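Local coordinates for protein transcriptional regulator, LacI family (Lactobacillus brevis, PDB 3JY6) that probably regulates transcription by binding cis-regulatory DNA, with a periplasmic-binding-protein-like domain that in this family senses small effector molecules, at residues P87-D92 / A244-R249; L156-S161 / S166-R171. All blocks are in the same frame, centred on the assembly; numbering follows the deposited sequence.

Contact 1 of 2, residues P87-D92 / A244-R249; sequences PVVSVD and AEIMLR
Ile246 meets Val89 through one branch of each side chain, CG2 of the isoleucine lying 3.7 Å from CG2 of the valine. The isoleucine CG2 is set anti to its own backbone N (chi1 of the CG1 branch -67°), which turns this methyl toward the strand while the CG1 arm takes the other direction. The two side chains meet at a slant, with Val89 CG2 also lying 4.2 Å from Ile246 CB. Beyond Val89, Ile246 also packs on Pro101 and on Val103 of the next strand. Met247 follows, and its backbone touches the same valine methyl: Val89 CG2 stands 4.1 Å from Met247 N.

This is the strand-to-helix packing of a type I periplasmic-binding-protein fold, as found in LacI-family regulators. Strand 88-91 is an inner strand of the parallel sheet of the N-terminal lobe, and helix 236-251 lies against one face of that sheet.

From its backbone, the Met247 side chain bends at chi2 (59°) and brings its sulfur to Pro87 just ahead of the strand. Met247 SD is 3.8 Å from Pro87 CG, and the two side chains cross at about a right angle. The terminal methyl CE comes still closer to the ring, but its position is doubtful, since the approach is tighter than normal packing and the modelled SD-CE bond is short. One turn further along the helix, Gln250 adds a polar tie by donating from NE2 to the carbonyl oxygen of Val88, and it also touches Pro87 and Val89.

Contact 2 of 2, residues L156-S161 / S166-R171; sequences LEVSES and SEVHQR
A beta-alpha unit at the border of the second lobe's parallel sheet brings strand 152-158 and the helix that follows it together. The axes of the short segments 156-158 and 166-171 run nearly antiparallel (171°), approaching to 9.9 Å, as expected when the chain leaves a strand and returns along the sheet face in a beta-alpha-beta crossover. Leu156 and Arg171 pass alongside each other in opposite directions. Both leucine methyls lie against the aliphatic part of the arginine: Leu156 CD2 is 3.6 Å and Leu156 CD1 3.7 Å from Arg171 CG. With CG anti to the backbone N (chi1 173°) and a bend at chi2, Arg171 presents this methylene to the strand while its guanidinium group extends beyond the leucine. The CD2 methyl of Leu156 also rests 3.8 Å from the carbonyl oxygen of Val168.

Closer to the start of the helix, Val158 and Val168 cross at about a right angle and interlock through both branches. Val158 CG2 is 3.9 Å from Val168 CG1, and Val158 CG1 is 4.1 Å from Val168 CG2. No hydrogen bond joins the two segments, and the side chains meet through carbon atoms. Leu129 of the adjacent strand 125-131 backs Leu156 and Val158, Leu156 also packs on Leu172 and Leu175 further along its partner helix, and Trp192 and Phe196 of helix 190-196 pack on Val158 and Val168 respectively.

Overall arrangement
From the N terminus the chain first builds most of the six-stranded parallel sheet, including strand 88-91, the middle of segment 87-92. It then passes into the second lobe, where contact 2 closes a short loop, with four residues between 156-161 and 166-171. Only after strand 211-215 does it return to the first lobe and lay down helix 236-251, whose residues 244-249 complete contact 1. Contact 1 thus spans 151 intervening residues, contact 2 falls wholly within that span, and the two do not cross. Their centres are 35 Å apart, on opposite sides of the chain's centre: one ties the late helix to the first sheet, the other joins successive elements of the second.

Contact 1 of 2, residues P87-D92 / A244-R249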
loop_
_atom_site.group_PDB
_atom_site.type_symbol
_atom_site.label_atom_id
_atom_site.label_comp_id
_atom_site.label_asym_id
_atom_site.label_seq_id
_atom_site.Cartn_x
_atom_site.Cartn_y
_atom_site.Cartn_z
ATOM N N PRO A 87 21.313 8.305 -15.764
ATOM C CA PRO A 87 21.860 7.298 -14.857
ATOM C C PRO A 87 20.747 6.381 -14.357
ATOM O O PRO A 87 19.591 6.793 -14.253
ATOM C CB PRO A 87 22.498 8.129 -13.742
ATOM C CG PRO A 87 21.699 9.431 -13.767
ATOM C CD PRO A 87 21.537 9.669 -15.255
ATOM N N VAL A 88 21.105 5.138 -14.052
ATOM C CA VAL A 88 20.142 4.147 -13.589
ATOM C C VAL A 88 20.650 3.412 -12.360
ATOM O O VAL A 88 21.850 3.156 -12.232
ATOM C CB VAL A 88 19.875 3.075 -14.683
ATOM C CG1 VAL A 88 18.825 2.075 -14.210
ATOM C CG2 VAL A 88 19.431 3.750 -15.999
ATOM N N VAL A 89 19.735 3.081 -11.453
ATOM C CA VAL A 89 20.067 2.294 -10.270
ATOM C C VAL A 89 18.929 1.291 -10.144
ATOM O O VAL A 89 17.766 1.661 -10.263
ATOM C CB VAL A 89 20.133 3.134 -8.961
ATOM C CG1 VAL A 89 20.406 2.217 -7.773
ATOM C CG2 VAL A 89 21.243 4.148 -9.035
ATOM N N SER A 90 19.263 0.027 -9.920
ATOM C CA SER A 90 18.245 -1.008 -9.777
ATOM C C SER A 90 18.116 -1.415 -8.302
ATOM O O SER A 90 19.069 -1.325 -7.527
ATOM C CB SER A 90 18.609 -2.223 -10.640
ATOM O OG SER A 90 17.447 -2.962 -10.981
ATOM N N VAL A 91 16.926 -1.846 -7.916
ATOM C CA VAL A 91 16.686 -2.241 -6.536
ATOM C C VAL A 91 15.879 -3.524 -6.401
ATOM O O VAL A 91 14.938 -3.766 -7.164
ATOM C CB VAL A 91 15.931 -1.130 -5.757
ATOM C CG1 VAL A 91 15.796 -1.515 -4.283
ATOM C CG2 VAL A 91 16.662 0.191 -5.903
ATOM N N ASP A 92 16.278 -4.341 -5.428
ATOM C CA ASP A 92 15.598 -5.590 -5.089
ATOM C C ASP A 92 15.505 -6.601 -6.230
ATOM O O ASP A 92 14.534 -7.344 -6.312
ATOM C CB ASP A 92 14.182 -5.265 -4.584
ATOM C CG ASP A 92 13.509 -6.452 -3.923
ATOM O OD1 ASP A 92 14.069 -6.981 -2.943
ATOM O OD2 ASP A 92 12.420 -6.865 -4.375
ATOM N N ALA A 244 18.698 6.008 -3.517
ATOM C CA ALA A 244 18.643 7.438 -3.826
ATOM C C ALA A 244 20.016 8.074 -3.561
ATOM O O ALA A 244 20.414 9.018 -4.243
ATOM C CB ALA A 244 17.577 8.135 -2.994
ATOM N N GLU A 245 20.735 7.566 -2.566
ATOM C CA GLU A 245 22.067 8.086 -2.260
ATOM C C GLU A 245 23.005 7.798 -3.435
ATOM O O GLU A 245 23.833 8.626 -3.811
ATOM C CB GLU A 245 22.622 7.447 -0.980
ATOM C CG GLU A 245 21.968 7.945 0.311
ATOM C CD GLU A 245 22.446 9.330 0.721
ATOM O OE1 GLU A 245 23.182 9.962 -0.065
ATOM O OE2 GLU A 245 22.081 9.791 1.832
ATOM N N ILE A 246 22.856 6.620 -4.023
ATOM C CA ILE A 246 23.684 6.239 -5.157
ATOM C C ILE A 246 23.334 7.136 -6.351
ATOM O O ILE A 246 24.215 7.633 -7.048
ATOM C CB ILE A 246 23.448 4.744 -5.523
ATOM C CG1 ILE A 246 23.960 3.840 -4.390
ATOM C CG2 ILE A 246 24.144 4.415 -6.820
ATOM C CD1 ILE A 246 23.673 2.363 -4.598
ATOM N N MET A 247 22.040 7.355 -6.569
ATOM C CA MET A 247 21.592 8.191 -7.678
ATOM C C MET A 247 22.194 9.590 -7.583
ATOM O O MET A 247 22.713 10.120 -8.564
ATOM C CB MET A 247 20.059 8.272 -7.695
ATOM C CG MET A 247 19.431 9.229 -8.750
ATOM S SD MET A 247 19.860 8.827 -10.453
ATOM C CE MET A 247 19.496 10.081 -11.236
ATOM N N LEU A 248 22.130 10.187 -6.401
ATOM C CA LEU A 248 22.679 11.520 -6.218
ATOM C C LEU A 248 24.178 11.536 -6.532
ATOM O O LEU A 248 24.708 12.549 -6.970
ATOM C CB LEU A 248 22.443 11.992 -4.790
ATOM C CG LEU A 248 20.976 12.216 -4.413
ATOM C CD1 LEU A 248 20.897 12.707 -2.974
ATOM C CD2 LEU A 248 20.352 13.244 -5.349
ATOM N N ARG A 249 24.854 10.413 -6.300
ATOM C CA ARG A 249 26.281 10.325 -6.586
ATOM C C ARG A 249 26.486 10.308 -8.095
ATOM O O ARG A 249 27.446 10.888 -8.603
ATOM C CB ARG A 249 26.888 9.070 -5.946
ATOM C CG ARG A 249 27.165 9.207 -4.457
ATOM C CD ARG A 249 27.534 7.870 -3.844
ATOM N NE ARG A 249 28.720 7.269 -4.469
ATOM C CZ ARG A 249 29.033 5.981 -4.349
ATOM N NH1 ARG A 249 28.249 5.179 -3.639
ATOM N NH2 ARG A 249 30.116 5.490 -4.931
#

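Contact 2 of 2, residues L156-S161 / S166-R171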
loop_
_atom_site.group_PDB
_atom_site.type_symbol
_atom_site.label_atom_id
_atom_site.label_comp_id
_atom_site.label_asym_id
_atom_site.label_seq_id
_atom_site.Cartn_x
_atom_site.Cartn_y
_atom_site.Cartn_z
ATOM N N LEU A 156 4.749 -24.659 -2.335
ATOM C CA LEU A 156 3.452 -24.365 -2.928
ATOM C C LEU A 156 3.514 -23.091 -3.752
ATOM O O LEU A 156 3.416 -21.970 -3.230
ATOM C CB LEU A 156 2.367 -24.234 -1.856
ATOM C CG LEU A 156 1.012 -23.684 -2.323
ATOM C CD1 LEU A 156 0.564 -24.361 -3.611
ATOM C CD2 LEU A 156 -0.019 -23.878 -1.231
ATOM N N GLU A 157 3.681 -23.283 -5.053
ATOM C CA GLU A 157 3.754 -22.187 -5.998
ATOM C C GLU A 157 2.360 -21.686 -6.335
ATOM O O GLU A 157 1.437 -22.473 -6.557
ATOM C CB GLU A 157 4.478 -22.652 -7.253
ATOM C CG GLU A 157 5.938 -22.950 -6.991
ATOM C CD GLU A 157 6.662 -23.475 -8.206
ATOM O OE1 GLU A 157 6.671 -24.707 -8.421
ATOM O OE2 GLU A 157 7.220 -22.643 -8.953
ATOM N N VAL A 158 2.220 -20.364 -6.345
ATOM C CA VAL A 158 0.962 -19.701 -6.653
ATOM C C VAL A 158 1.217 -18.889 -7.918
ATOM O O VAL A 158 2.286 -18.296 -8.075
ATOM C CB VAL A 158 0.548 -18.734 -5.520
ATOM C CG1 VAL A 158 -0.770 -18.072 -5.857
ATOM C CG2 VAL A 158 0.437 -19.485 -4.200
ATOM N N SER A 159 0.250 -18.872 -8.826
ATOM C CA SER A 159 0.389 -18.118 -10.069
ATOM C C SER A 159 -0.284 -16.764 -9.876
ATOM O O SER A 159 -1.515 -16.680 -9.820
ATOM C CB SER A 159 -0.281 -18.872 -11.224
ATOM O OG SER A 159 0.273 -20.167 -11.393
ATOM N N GLU A 160 0.515 -15.706 -9.764
ATOM C CA GLU A 160 -0.041 -14.373 -9.553
ATOM C C GLU A 160 -1.047 -13.979 -10.632
ATOM O O GLU A 160 -1.942 -13.172 -10.387
ATOM C CB GLU A 160 1.079 -13.329 -9.467
ATOM C CG GLU A 160 1.914 -13.418 -8.195
ATOM C CD GLU A 160 2.884 -12.256 -8.046
ATOM O OE1 GLU A 160 2.445 -11.087 -8.177
ATOM O OE2 GLU A 160 4.081 -12.503 -7.793
ATOM N N SER A 161 -0.906 -14.571 -11.816
ATOM C CA SER A 161 -1.798 -14.301 -12.950
ATOM C C SER A 161 -3.167 -14.953 -12.814
ATOM O O SER A 161 -4.191 -14.326 -13.084
ATOM C CB SER A 161 -1.159 -14.792 -14.250
ATOM O OG SER A 161 -0.913 -16.192 -14.196
ATOM N N SER A 166 -9.477 -20.257 -2.300
ATOM C CA SER A 166 -9.696 -21.498 -1.556
ATOM C C SER A 166 -8.883 -22.661 -2.112
ATOM O O SER A 166 -8.595 -23.614 -1.398
ATOM C CB SER A 166 -11.184 -21.864 -1.532
ATOM O OG SER A 166 -11.639 -22.255 -2.813
ATOM N N GLU A 167 -8.516 -22.579 -3.385
ATOM C CA GLU A 167 -7.714 -23.625 -4.002
ATOM C C GLU A 167 -6.349 -23.626 -3.305
ATOM O O GLU A 167 -5.893 -24.660 -2.805
ATOM C CB GLU A 167 -7.553 -23.350 -5.504
ATOM C CG GLU A 167 -6.257 -23.876 -6.139
ATOM C CD GLU A 167 -6.324 -25.332 -6.560
ATOM O OE1 GLU A 167 -6.710 -26.186 -5.733
ATOM O OE2 GLU A 167 -5.973 -25.626 -7.726
ATOM N N VAL A 168 -5.707 -22.461 -3.268
ATOM C CA VAL A 168 -4.399 -22.315 -2.626
ATOM C C VAL A 168 -4.515 -22.610 -1.133
ATOM O O VAL A 168 -3.683 -23.309 -0.561
ATOM C CB VAL A 168 -3.838 -20.888 -2.835
ATOM C CG1 VAL A 168 -2.569 -20.677 -2.007
ATOM C CG2 VAL A 168 -3.535 -20.679 -4.313
ATOM N N HIS A 169 -5.557 -22.072 -0.514
ATOM C CA HIS A 169 -5.811 -22.289 0.903
ATOM C C HIS A 169 -5.826 -23.790 1.222
ATOM O O HIS A 169 -5.045 -24.274 2.038
ATOM C CB HIS A 169 -7.162 -21.686 1.278
ATOM C CG HIS A 169 -7.582 -21.962 2.688
ATOM N ND1 HIS A 169 -7.096 -21.248 3.763
ATOM C CD2 HIS A 169 -8.448 -22.866 3.200
ATOM C CE1 HIS A 169 -7.650 -21.697 4.875
ATOM N NE2 HIS A 169 -8.474 -22.679 4.560
ATOM N N GLN A 170 -6.723 -24.524 0.574
ATOM C CA GLN A 170 -6.855 -25.958 0.809
ATOM C C GLN A 170 -5.545 -26.724 0.672
ATOM O O GLN A 170 -5.276 -27.651 1.440
ATOM C CB GLN A 170 -7.921 -26.550 -0.124
ATOM C CG GLN A 170 -9.332 -26.103 0.219
ATOM C CD GLN A 170 -9.827 -26.666 1.547
ATOM O OE1 GLN A 170 -10.870 -26.246 2.062
ATOM N NE2 GLN A 170 -9.089 -27.628 2.100
ATOM N N ARG A 171 -4.722 -26.344 -0.295
ATOM C CA ARG A 171 -3.445 -27.022 -0.481
ATOM C C ARG A 171 -2.468 -26.722 0.667
ATOM O O ARG A 171 -1.794 -27.618 1.178
ATOM C CB ARG A 171 -2.830 -26.608 -1.816
ATOM C CG ARG A 171 -1.412 -27.124 -2.051
ATOM C CD ARG A 171 -1.325 -28.653 -2.073
ATOM N NE ARG A 171 0.021 -29.092 -2.449
ATOM C CZ ARG A 171 0.376 -30.359 -2.633
ATOM N NH1 ARG A 171 -0.518 -31.329 -2.474
ATOM N NH2 ARG A 171 1.622 -30.653 -2.986
#